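PDB 6MPZ: double Glycine Motif Protease domain from AMS/PCAT Transporter from Lachnospiraceae bacterium C6A11, which probably cleaves leader peptides after a double-glycine motif, releasing lantibiotic-type peptides for export by the transporter of which it is the protease domain. Local coordinates for residues Q7-R11 with G12-V16; A30-A33 with M34-Y38; K41-L45 with E46-V50. All coordinates share one frame; numbering follows the deposited sequence.

In the fold
The three contacts follow one another along the chain, with contact 2 bridging the other two. Contact 2 lies within helix 27-38. Its centre is about 14 Å from that of contact 1, a turn in the loop preceding this helix, and about 9 Å from that of contact 3, the start of helix 45-52; the centres of contacts 1 and 3 are about 22 Å apart. The loop of contact 1 reaches the helix through a probable hydrogen bond from Tyr38 to the Gln7 carbonyl. Contact 3 meets it through Leu36, which packs on Val48. Contacts 1 and 3 thus pack against helix 27-38, which starts at the probable catalytic Cys27 of this C39 peptidase.

Contact 1. Residues Q7-R11 with G12-V16; sequences QPVTR and GRAKV
Val9 makes the apolar part of this turn, reaching across to Gly12, Arg13 and Ala14 with its two methyl groups. Val9 CG1 covers the polar backbone at the bend, 3.6 Å from Gly12 N and nearly as close to the carbonyl oxygen of the same glycine. With chi1 at 166°, CG1 stands anti to the backbone nitrogen of Val9, which directs this branch to the bend and leaves CG2 to face Ala14. Val9 CG2 approaches Ala14 more loosely, 4.3 Å from its CB. The CA atoms of Val9 and Ala14 are 6.0 Å apart, and the valine side chain lies in the gap between the two arms of the turn.

The turn belongs to the irregular loop that leads into helix 27-38 of this peptidase C39 domain. Tyr38, in the last turn of that helix, is touched by the side chains of both Val9 and Ala14, which lays the apolar side of the loop against the outer end of the Tyr38 ring.

Polar groups do little to close the bend: no hydrogen bond joins residues 7-11 to 12-16, and Gly12 O is buried without any partner in the model. Backbone bonds instead lead outward, from Val9 to Phe91 on one arm and from Ala14 to Lys106 of strand 101-109 on the other. The CB of Arg13 points away from residues 7-11, and its guanidinium makes a cation-pi contact with Tyr114.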
ATOM      1  N   GLN A   7     -15.458   0.930   4.763  1.00 41.07           N
ATOM      2  CA  GLN A   7     -14.549   1.741   5.547  1.00 42.09           C
ATOM      3  C   GLN A   7     -13.257   0.970   5.745  1.00 39.40           C
ATOM      4  O   GLN A   7     -13.249  -0.256   5.603  1.00 33.90           O
ATOM      5  CB  GLN A   7     -15.159   2.080   6.937  1.00 44.66           C
ATOM      6  CG  GLN A   7     -16.239   3.162   6.948  1.00 46.70           C
ATOM      7  CD  GLN A   7     -15.775   4.461   6.298  1.00 48.26           C
ATOM      8  OE1 GLN A   7     -16.341   4.883   5.300  1.00 51.39           O
ATOM      9  NE2 GLN A   7     -14.724   5.089   6.850  1.00 51.37           N
ATOM     10  N   PRO A   8     -12.163   1.691   6.085  1.00 40.18           N
ATOM     11  CA  PRO A   8     -10.951   1.016   6.524  1.00 39.17           C
ATOM     12  C   PRO A   8     -11.178   0.304   7.854  1.00 38.86           C
ATOM     13  O   PRO A   8     -12.024   0.698   8.640  1.00 40.43           O
ATOM     14  CB  PRO A   8      -9.922   2.150   6.677  1.00 38.73           C
ATOM     15  CG  PRO A   8     -10.579   3.422   6.272  1.00 38.39           C
ATOM     16  CD  PRO A   8     -12.042   3.168   6.180  1.00 42.11           C
ATOM     17  N   VAL A   9     -10.418  -0.757   8.065  1.00 36.44           N
ATOM     18  CA  VAL A   9     -10.403  -1.503   9.287  1.00 35.52           C
ATOM     19  C   VAL A   9      -9.326  -0.909  10.172  1.00 36.09           C
ATOM     20  O   VAL A   9      -8.175  -0.719   9.749  1.00 36.36           O
ATOM     21  CB  VAL A   9     -10.075  -2.986   8.968  1.00 38.25           C
ATOM     22  CG1 VAL A   9      -9.694  -3.794  10.215  1.00 38.36           C
ATOM     23  CG2 VAL A   9     -11.284  -3.602   8.255  1.00 43.19           C
ATOM     24  N   THR A  10      -9.676  -0.650  11.414  1.00 38.04           N
ATOM     25  CA  THR A  10      -8.716  -0.210  12.424  1.00 38.93           C
ATOM     26  C   THR A  10      -8.395  -1.271  13.465  1.00 43.89           C
ATOM     27  O   THR A  10      -7.507  -1.038  14.273  1.00 41.48           O
ATOM     28  CB  THR A  10      -9.253   0.989  13.185  1.00 38.26           C
ATOM     29  OG1 THR A  10     -10.158   0.534  14.177  1.00 40.22           O
ATOM     30  CG2 THR A  10      -9.996   1.952  12.265  1.00 39.53           C
ATOM     31  N   ARG A  11      -9.117  -2.407  13.471  1.00 54.05           N
ATOM     32  CA  ARG A  11      -9.037  -3.395  14.572  1.00 57.98           C
ATOM     33  C   ARG A  11      -8.316  -4.680  14.183  1.00 57.37           C
ATOM     34  O   ARG A  11      -7.242  -4.950  14.706  1.00 75.57           O
ATOM     35  CB  ARG A  11     -10.421  -3.714  15.117  1.00 63.19           C
ATOM     36  CG  ARG A  11     -10.466  -3.764  16.662  1.00 69.82           C
ATOM     37  CD  ARG A  11     -11.331  -2.734  17.384  1.00 73.20           C
ATOM     38  NE  ARG A  11     -10.591  -1.647  18.052  1.00 79.45           N
ATOM     39  CZ  ARG A  11     -11.139  -0.662  18.756  1.00 80.41           C
ATOM     40  NH1 ARG A  11     -12.455  -0.593  18.956  1.00 84.95           N
ATOM     41  NH2 ARG A  11     -10.353   0.274  19.289  1.00 74.47           N
ATOM     42  N   GLY A  12      -8.887  -5.472  13.290  1.00 54.83           N
ATOM     43  CA  GLY A  12      -8.290  -6.770  12.951  1.00 52.51           C
ATOM     44  C   GLY A  12      -7.613  -6.670  11.613  1.00 48.15           C
ATOM     45  O   GLY A  12      -6.790  -5.823  11.424  1.00 47.67           O
ATOM     46  N   ARG A  13      -8.012  -7.517  10.677  1.00 49.59           N
ATOM     47  CA  ARG A  13      -7.425  -7.569   9.357  1.00 48.82           C
ATOM     48  C   ARG A  13      -8.496  -7.267   8.309  1.00 48.49           C
ATOM     49  O   ARG A  13      -9.663  -7.581   8.494  1.00 49.67           O
ATOM     50  CB  ARG A  13      -6.797  -8.930   9.116  1.00 47.22           C
ATOM     51  CG  ARG A  13      -5.674  -9.218  10.090  1.00 53.64           C
ATOM     52  CD  ARG A  13      -5.184 -10.667  10.013  1.00 55.83           C
ATOM     53  NE  ARG A  13      -6.179 -11.606  10.529  1.00 56.12           N
ATOM     54  CZ  ARG A  13      -6.263 -12.897  10.205  1.00 62.46           C
ATOM     55  NH1 ARG A  13      -5.387 -13.483   9.361  1.00 66.45           N
ATOM     56  NH2 ARG A  13      -7.227 -13.639  10.755  1.00 61.78           N
ATOM     57  N   ALA A  14      -8.072  -6.633   7.216  1.00 43.98           N
ATOM     58  CA  ALA A  14      -8.937  -6.343   6.060  1.00 40.71           C
ATOM     59  C   ALA A  14      -8.896  -7.549   5.123  1.00 40.54           C
ATOM     60  O   ALA A  14      -7.827  -8.169   4.919  1.00 35.80           O
ATOM     61  CB  ALA A  14      -8.466  -5.114   5.314  1.00 37.30           C
ATOM     62  N   LYS A  15     -10.074  -7.923   4.588  1.00 36.50           N
ATOM     63  CA  LYS A  15     -10.154  -8.940   3.564  1.00 41.88           C
ATOM     64  C   LYS A  15      -9.860  -8.255   2.236  1.00 34.39           C
ATOM     65  O   LYS A  15     -10.624  -7.452   1.803  1.00 32.91           O
ATOM     66  CB  LYS A  15     -11.514  -9.641   3.570  1.00 46.24           C
ATOM     67  CG  LYS A  15     -11.613 -10.648   4.725  1.00 51.55           C
ATOM     68  CD  LYS A  15     -13.013 -11.192   4.961  1.00 63.99           C
ATOM     69  CE  LYS A  15     -13.414 -12.196   3.875  1.00 69.34           C
ATOM     70  NZ  LYS A  15     -14.744 -12.792   4.160  1.00 70.53           N
ATOM     71  N   VAL A  16      -8.732  -8.583   1.624  1.00 31.40           N
ATOM     72  CA  VAL A  16      -8.277  -7.913   0.386  1.00 31.26           C
ATOM     73  C   VAL A  16      -7.915  -8.952  -0.652  1.00 28.27           C
ATOM     74  O   VAL A  16      -7.096  -9.829  -0.383  1.00 27.73           O
ATOM     75  CB  VAL A  16      -7.015  -7.015   0.616  1.00 32.74           C
ATOM     76  CG1 VAL A  16      -6.656  -6.238  -0.642  1.00 31.17           C
ATOM     77  CG2 VAL A  16      -7.257  -6.021   1.748  1.00 33.08           C
TER

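Contact 2. Residues A30-A33 with M34-Y38; sequences ASLA and MVLAY
The flat groups that meet between residues 30-33 and 34-38 are the peptide groups of one helix, joined C=O to N-H along its length. Met34 N donates to Ala30 O at 3.1 Å and Val35 N to Ser31 O at 3.2 Å. One step on, Leu36 N reaches Leu32 O at 2.9 Å along an almost straight N-H...O line of 172°. Ala37 N to Ala33 O is shorter still, 2.8 Å, but more bent, at 154°.

Side chains crowd round the same oxygens. CG of Leu36 comes within 3.2 Å of Leu32 O, and its CD1 branch goes on to CG of Leu32, 3.8 Å away, the two leucines crossing obliquely.

This i to i+4 pattern is that of helix 27-38, the central helix of the papain-like C39 fold, with Cys27, the probable catalytic cysteine, at its start. Ser31 lies one turn beyond it; its OG is hydrogen-bonded to Cys27 O, and the serine side chain lies near the putative Cys-His-Asp triad.

Met34 bends back over the preceding turn: chi3 of -84° returns CE to 3.6 Å from Ala30 O, and the same methyl approaches CA of Ser31. Outside the helix, Met34 and Ser31 both rest on Val104 of strand 101-109, whereas Leu32 packs against Ala67 and Ala68 of helix 61-70.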
ATOM      1  N   ALA A  30      -0.004  -2.846  -8.775  1.00 23.90           N
ATOM      2  CA  ALA A  30      -0.713  -3.998  -8.259  1.00 25.66           C
ATOM      3  C   ALA A  30      -1.244  -3.710  -6.832  1.00 25.16           C
ATOM      4  O   ALA A  30      -2.382  -4.017  -6.539  1.00 22.34           O
ATOM      5  CB  ALA A  30       0.217  -5.210  -8.251  1.00 27.86           C
ATOM      6  N   SER A  31      -0.425  -3.047  -6.003  1.00 23.74           N
ATOM      7  CA  SER A  31      -0.770  -2.738  -4.638  1.00 23.02           C
ATOM      8  C   SER A  31      -1.928  -1.729  -4.658  1.00 22.48           C
ATOM      9  O   SER A  31      -2.885  -1.926  -3.948  1.00 20.59           O
ATOM     10  CB  SER A  31       0.440  -2.163  -3.836  1.00 22.93           C
ATOM     11  OG  SER A  31       1.505  -3.122  -3.736  1.00 25.37           O
ATOM     12  N   LEU A  32      -1.864  -0.669  -5.458  1.00 22.52           N
ATOM     13  CA  LEU A  32      -3.046   0.240  -5.494  1.00 25.15           C
ATOM     14  C   LEU A  32      -4.304  -0.472  -6.087  1.00 28.09           C
ATOM     15  O   LEU A  32      -5.429  -0.140  -5.746  1.00 29.15           O
ATOM     16  CB  LEU A  32      -2.753   1.495  -6.259  1.00 24.35           C
ATOM     17  CG  LEU A  32      -3.904   2.525  -6.386  1.00 23.10           C
ATOM     18  CD1 LEU A  32      -4.422   2.993  -5.055  1.00 23.79           C
ATOM     19  CD2 LEU A  32      -3.383   3.727  -7.150  1.00 22.61           C
ATOM     20  N   ALA A  33      -4.109  -1.435  -6.978  1.00 30.03           N
ATOM     21  CA  ALA A  33      -5.254  -2.138  -7.608  1.00 30.71           C
ATOM     22  C   ALA A  33      -6.037  -2.916  -6.538  1.00 30.35           C
ATOM     23  O   ALA A  33      -7.272  -2.800  -6.453  1.00 28.03           O
ATOM     24  CB  ALA A  33      -4.787  -3.052  -8.762  1.00 29.22           C
ATOM     25  N   MET A  34      -5.295  -3.631  -5.682  1.00 28.78           N
ATOM     26  CA  MET A  34      -5.838  -4.324  -4.488  1.00 24.92           C
ATOM     27  C   MET A  34      -6.568  -3.393  -3.544  1.00 25.84           C
ATOM     28  O   MET A  34      -7.658  -3.760  -3.080  1.00 28.99           O
ATOM     29  CB  MET A  34      -4.742  -5.066  -3.731  1.00 23.13           C
ATOM     30  CG  MET A  34      -4.250  -6.249  -4.460  1.00 24.50           C
ATOM     31  SD  MET A  34      -3.003  -7.353  -3.699  1.00 26.27           S
ATOM     32  CE  MET A  34      -1.486  -6.521  -4.075  1.00 25.20           C
ATOM     33  N   VAL A  35      -6.000  -2.214  -3.254  1.00 26.39           N
ATOM     34  CA  VAL A  35      -6.703  -1.211  -2.417  1.00 28.44           C
ATOM     35  C   VAL A  35      -8.009  -0.726  -3.079  1.00 28.18           C
ATOM     36  O   VAL A  35      -9.044  -0.651  -2.426  1.00 29.54           O
ATOM     37  CB  VAL A  35      -5.830   0.015  -1.987  1.00 26.31           C
ATOM     38  CG1 VAL A  35      -6.657   1.040  -1.210  1.00 24.96           C
ATOM     39  CG2 VAL A  35      -4.682  -0.406  -1.110  1.00 26.77           C
ATOM     40  N   LEU A  36      -7.942  -0.412  -4.361  1.00 27.14           N
ATOM     41  CA  LEU A  36      -9.128  -0.075  -5.151  1.00 32.07           C
ATOM     42  C   LEU A  36     -10.221  -1.165  -5.133  1.00 30.77           C
ATOM     43  O   LEU A  36     -11.405  -0.866  -4.956  1.00 26.05           O
ATOM     44  CB  LEU A  36      -8.717   0.250  -6.596  1.00 33.26           C
ATOM     45  CG  LEU A  36      -7.959   1.597  -6.715  1.00 32.74           C
ATOM     46  CD1 LEU A  36      -7.228   1.708  -8.065  1.00 34.42           C
ATOM     47  CD2 LEU A  36      -8.904   2.796  -6.481  1.00 33.51           C
ATOM     48  N   ALA A  37      -9.795  -2.425  -5.268  1.00 31.48           N
ATOM     49  CA  ALA A  37     -10.690  -3.573  -5.229  1.00 30.01           C
ATOM     50  C   ALA A  37     -11.360  -3.750  -3.859  1.00 29.64           C
ATOM     51  O   ALA A  37     -12.514  -4.121  -3.810  1.00 27.69           O
ATOM     52  CB  ALA A  37      -9.934  -4.834  -5.643  1.00 32.29           C
ATOM     53  N   TYR A  38     -10.648  -3.443  -2.759  1.00 30.99           N
ATOM     54  CA  TYR A  38     -11.226  -3.465  -1.403  1.00 29.18           C
ATOM     55  C   TYR A  38     -12.413  -2.493  -1.312  1.00 29.31           C
ATOM     56  O   TYR A  38     -13.437  -2.816  -0.687  1.00 28.25           O
ATOM     57  CB  TYR A  38     -10.168  -3.128  -0.333  1.00 29.93           C
ATOM     58  CG  TYR A  38     -10.696  -2.992   1.086  1.00 28.62           C
ATOM     59  CD1 TYR A  38     -10.866  -4.115   1.916  1.00 31.36           C
ATOM     60  CD2 TYR A  38     -11.065  -1.751   1.595  1.00 30.12           C
ATOM     61  CE1 TYR A  38     -11.350  -3.980   3.234  1.00 30.05           C
ATOM     62  CE2 TYR A  38     -11.563  -1.600   2.901  1.00 27.92           C
ATOM     63  CZ  TYR A  38     -11.731  -2.698   3.711  1.00 27.29           C
ATOM     64  OH  TYR A  38     -12.189  -2.493   4.998  1.00 24.30           O
TER

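Contact 3. Residues K41-L45 with E46-V50; sequences KWVPL and EQVRV
The first turn of helix 45-52 begins at Pro44, its N-cap residue, whose carbonyl oxygen takes two backbone N-H groups from the residues that follow. Val48 N supplies the regular helical bond to Pro44 O, 3.2 Å. Gln47 N is 3.0 Å from Pro44 O, yet its N-H...O angle of 121° makes that bond weak. Arg49 N, in turn, binds Leu45 O at 3.1 Å.

Over this turn Val43 folds its side chain onto the helix. Val43 CG1, anti to the backbone nitrogen (chi1 173°), lies 3.6 Å from Val48 CG2, and the two valines cross at about a right angle. Val43 CG1 also meets CB of Gln47, 3.9 Å off, while Gln47 runs alongside the ring of Pro44, pointing the same way. The amide end of Gln47 has its own partner, Asp51, through NE2.

Within the C39 peptidase domain this short helix packs beside helix 27-38, where Val48 also touches Ala29; Val43 rests on Tyr71 in a loop.

Charged side chains border the apolar part. Glu46 curls back toward the N-cap, its OE2 lying 3.1 Å from CB of Pro44; with chi1 nearly eclipsed at -18°, this position is doubtful and perhaps influenced by crystal packing. One turn on from Leu45, Arg49 lays one face of its guanidinium over CG of Leu45, with NH2 3.9 Å from Leu45 CD2. The salt bridge of Arg49 NE to Glu26 ties the group to the segment preceding helix 27-38.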
ATOM      1  N   LYS A  41     -13.726  -0.047  -6.246  1.00 35.63           N
ATOM      2  CA  LYS A  41     -13.483   0.925  -7.333  1.00 36.82           C
ATOM      3  C   LYS A  41     -12.832   0.188  -8.452  1.00 35.74           C
ATOM      4  O   LYS A  41     -11.676  -0.197  -8.369  1.00 39.38           O
ATOM      5  CB  LYS A  41     -12.656   2.116  -6.868  1.00 36.35           C
ATOM      6  CG  LYS A  41     -13.477   3.030  -5.963  1.00 38.62           C
ATOM      7  CD  LYS A  41     -12.568   3.962  -5.176  1.00 44.43           C
ATOM      8  CE  LYS A  41     -13.348   4.802  -4.177  1.00 51.12           C
ATOM      9  NZ  LYS A  41     -14.258   5.734  -4.910  1.00 55.31           N
ATOM     10  N   TRP A  42     -13.626  -0.065  -9.491  1.00 40.41           N
ATOM     11  CA  TRP A  42     -13.239  -0.949 -10.575  1.00 41.99           C
ATOM     12  C   TRP A  42     -12.522  -0.089 -11.598  1.00 39.77           C
ATOM     13  O   TRP A  42     -13.111   0.840 -12.139  1.00 44.67           O
ATOM     14  CB  TRP A  42     -14.477  -1.655 -11.150  1.00 44.33           C
ATOM     15  CG  TRP A  42     -15.286  -2.449 -10.078  1.00 45.40           C
ATOM     16  CD1 TRP A  42     -16.641  -2.362  -9.818  1.00 44.83           C
ATOM     17  CD2 TRP A  42     -14.769  -3.411  -9.137  1.00 45.05           C
ATOM     18  NE1 TRP A  42     -16.989  -3.218  -8.793  1.00 45.14           N
ATOM     19  CE2 TRP A  42     -15.866  -3.867  -8.352  1.00 43.88           C
ATOM     20  CE3 TRP A  42     -13.484  -3.942  -8.886  1.00 43.50           C
ATOM     21  CZ2 TRP A  42     -15.714  -4.816  -7.339  1.00 42.92           C
ATOM     22  CZ3 TRP A  42     -13.337  -4.898  -7.871  1.00 43.06           C
ATOM     23  CH2 TRP A  42     -14.447  -5.319  -7.115  1.00 44.20           C
ATOM     24  N   VAL A  43     -11.232  -0.354 -11.774  1.00 34.05           N
ATOM     25  CA  VAL A  43     -10.367   0.402 -12.660  1.00 32.19           C
ATOM     26  C   VAL A  43      -9.515  -0.674 -13.293  1.00 33.47           C
ATOM     27  O   VAL A  43      -8.880  -1.422 -12.577  1.00 30.96           O
ATOM     28  CB  VAL A  43      -9.415   1.402 -11.902  1.00 32.66           C
ATOM     29  CG1 VAL A  43      -8.415   2.041 -12.866  1.00 32.40           C
ATOM     30  CG2 VAL A  43     -10.196   2.502 -11.204  1.00 30.93           C
ATOM     31  N   PRO A  44      -9.481  -0.745 -14.633  1.00 35.00           N
ATOM     32  CA  PRO A  44      -8.636  -1.751 -15.303  1.00 34.33           C
ATOM     33  C   PRO A  44      -7.171  -1.703 -14.815  1.00 33.59           C
ATOM     34  O   PRO A  44      -6.616  -0.627 -14.625  1.00 34.28           O
ATOM     35  CB  PRO A  44      -8.771  -1.382 -16.802  1.00 39.13           C
ATOM     36  CG  PRO A  44      -9.742  -0.216 -16.933  1.00 37.51           C
ATOM     37  CD  PRO A  44     -10.235   0.137 -15.558  1.00 35.32           C
ATOM     38  N   LEU A  45      -6.531  -2.843 -14.593  1.00 38.56           N
ATOM     39  CA  LEU A  45      -5.139  -2.838 -14.089  1.00 38.42           C
ATOM     40  C   LEU A  45      -4.196  -2.074 -15.009  1.00 37.18           C
ATOM     41  O   LEU A  45      -3.280  -1.431 -14.533  1.00 35.86           O
ATOM     42  CB  LEU A  45      -4.598  -4.262 -13.877  1.00 45.24           C
ATOM     43  CG  LEU A  45      -3.075  -4.399 -13.583  1.00 50.91           C
ATOM     44  CD1 LEU A  45      -2.628  -3.658 -12.314  1.00 52.83           C
ATOM     45  CD2 LEU A  45      -2.663  -5.871 -13.483  1.00 54.08           C
ATOM     46  N   GLU A  46      -4.428  -2.138 -16.324  1.00 38.10           N
ATOM     47  CA  GLU A  46      -3.600  -1.410 -17.301  1.00 35.34           C
ATOM     48  C   GLU A  46      -3.683   0.078 -17.038  1.00 28.29           C
ATOM     49  O   GLU A  46      -2.702   0.769 -17.182  1.00 29.27           O
ATOM     50  CB  GLU A  46      -3.972  -1.663 -18.797  1.00 38.86           C
ATOM     51  CG  GLU A  46      -4.807  -2.884 -19.186  1.00 46.93           C
ATOM     52  CD  GLU A  46      -6.319  -2.660 -19.090  1.00 45.54           C
ATOM     53  OE1 GLU A  46      -6.952  -1.872 -19.844  1.00 40.78           O
ATOM     54  OE2 GLU A  46      -6.869  -3.325 -18.227  1.00 48.67           O
ATOM     55  N   GLN A  47      -4.871   0.569 -16.711  1.00 25.62           N
ATOM     56  CA  GLN A  47      -5.053   1.981 -16.420  1.00 25.22           C
ATOM     57  C   GLN A  47      -4.285   2.391 -15.146  1.00 27.03           C
ATOM     58  O   GLN A  47      -3.646   3.448 -15.120  1.00 24.28           O
ATOM     59  CB  GLN A  47      -6.563   2.297 -16.305  1.00 24.77           C
ATOM     60  CG  GLN A  47      -6.885   3.790 -16.271  1.00 23.41           C
ATOM     61  CD  GLN A  47      -6.539   4.489 -17.561  1.00 24.46           C
ATOM     62  OE1 GLN A  47      -7.054   4.091 -18.613  1.00 25.73           O
ATOM     63  NE2 GLN A  47      -5.668   5.541 -17.512  1.00 25.84           N
ATOM     64  N   VAL A  48      -4.315   1.535 -14.113  1.00 30.88           N
ATOM     65  CA  VAL A  48      -3.647   1.818 -12.845  1.00 30.64           C
ATOM     66  C   VAL A  48      -2.118   1.974 -13.056  1.00 32.60           C
ATOM     67  O   VAL A  48      -1.489   2.868 -12.468  1.00 28.28           O
ATOM     68  CB  VAL A  48      -3.941   0.746 -11.762  1.00 29.95           C
ATOM     69  CG1 VAL A  48      -3.207   1.070 -10.457  1.00 31.91           C
ATOM     70  CG2 VAL A  48      -5.443   0.566 -11.506  1.00 29.87           C
ATOM     71  N   ARG A  49      -1.536   1.104 -13.874  1.00 39.13           N
ATOM     72  CA  ARG A  49      -0.088   1.148 -14.148  1.00 41.11           C
ATOM     73  C   ARG A  49       0.284   2.512 -14.699  1.00 40.84           C
ATOM     74  O   ARG A  49       1.219   3.152 -14.247  1.00 39.33           O
ATOM     75  CB  ARG A  49       0.315   0.160 -15.219  1.00 44.03           C
ATOM     76  CG  ARG A  49       0.300  -1.295 -14.871  1.00 49.63           C
ATOM     77  CD  ARG A  49       0.940  -2.071 -16.015  1.00 53.81           C
ATOM     78  NE  ARG A  49       0.567  -3.468 -15.960  1.00 62.39           N
ATOM     79  CZ  ARG A  49      -0.147  -4.145 -16.863  1.00 61.97           C
ATOM     80  NH1 ARG A  49      -0.606  -3.595 -17.988  1.00 60.73           N
ATOM     81  NH2 ARG A  49      -0.383  -5.437 -16.626  1.00 65.47           N
ATOM     82  N   VAL A  50      -0.474   2.923 -15.696  1.00 40.59           N
ATOM     83  CA  VAL A  50      -0.227   4.172 -16.403  1.00 43.69           C
ATOM     84  C   VAL A  50      -0.480   5.364 -15.495  1.00 39.39           C
ATOM     85  O   VAL A  50       0.274   6.313 -15.537  1.00 37.12           O
ATOM     86  CB  VAL A  50      -1.057   4.184 -17.725  1.00 41.15           C
ATOM     87  CG1 VAL A  50      -1.725   5.510 -17.992  1.00 41.27           C
ATOM     88  CG2 VAL A  50      -0.155   3.736 -18.858  1.00 41.13           C
TER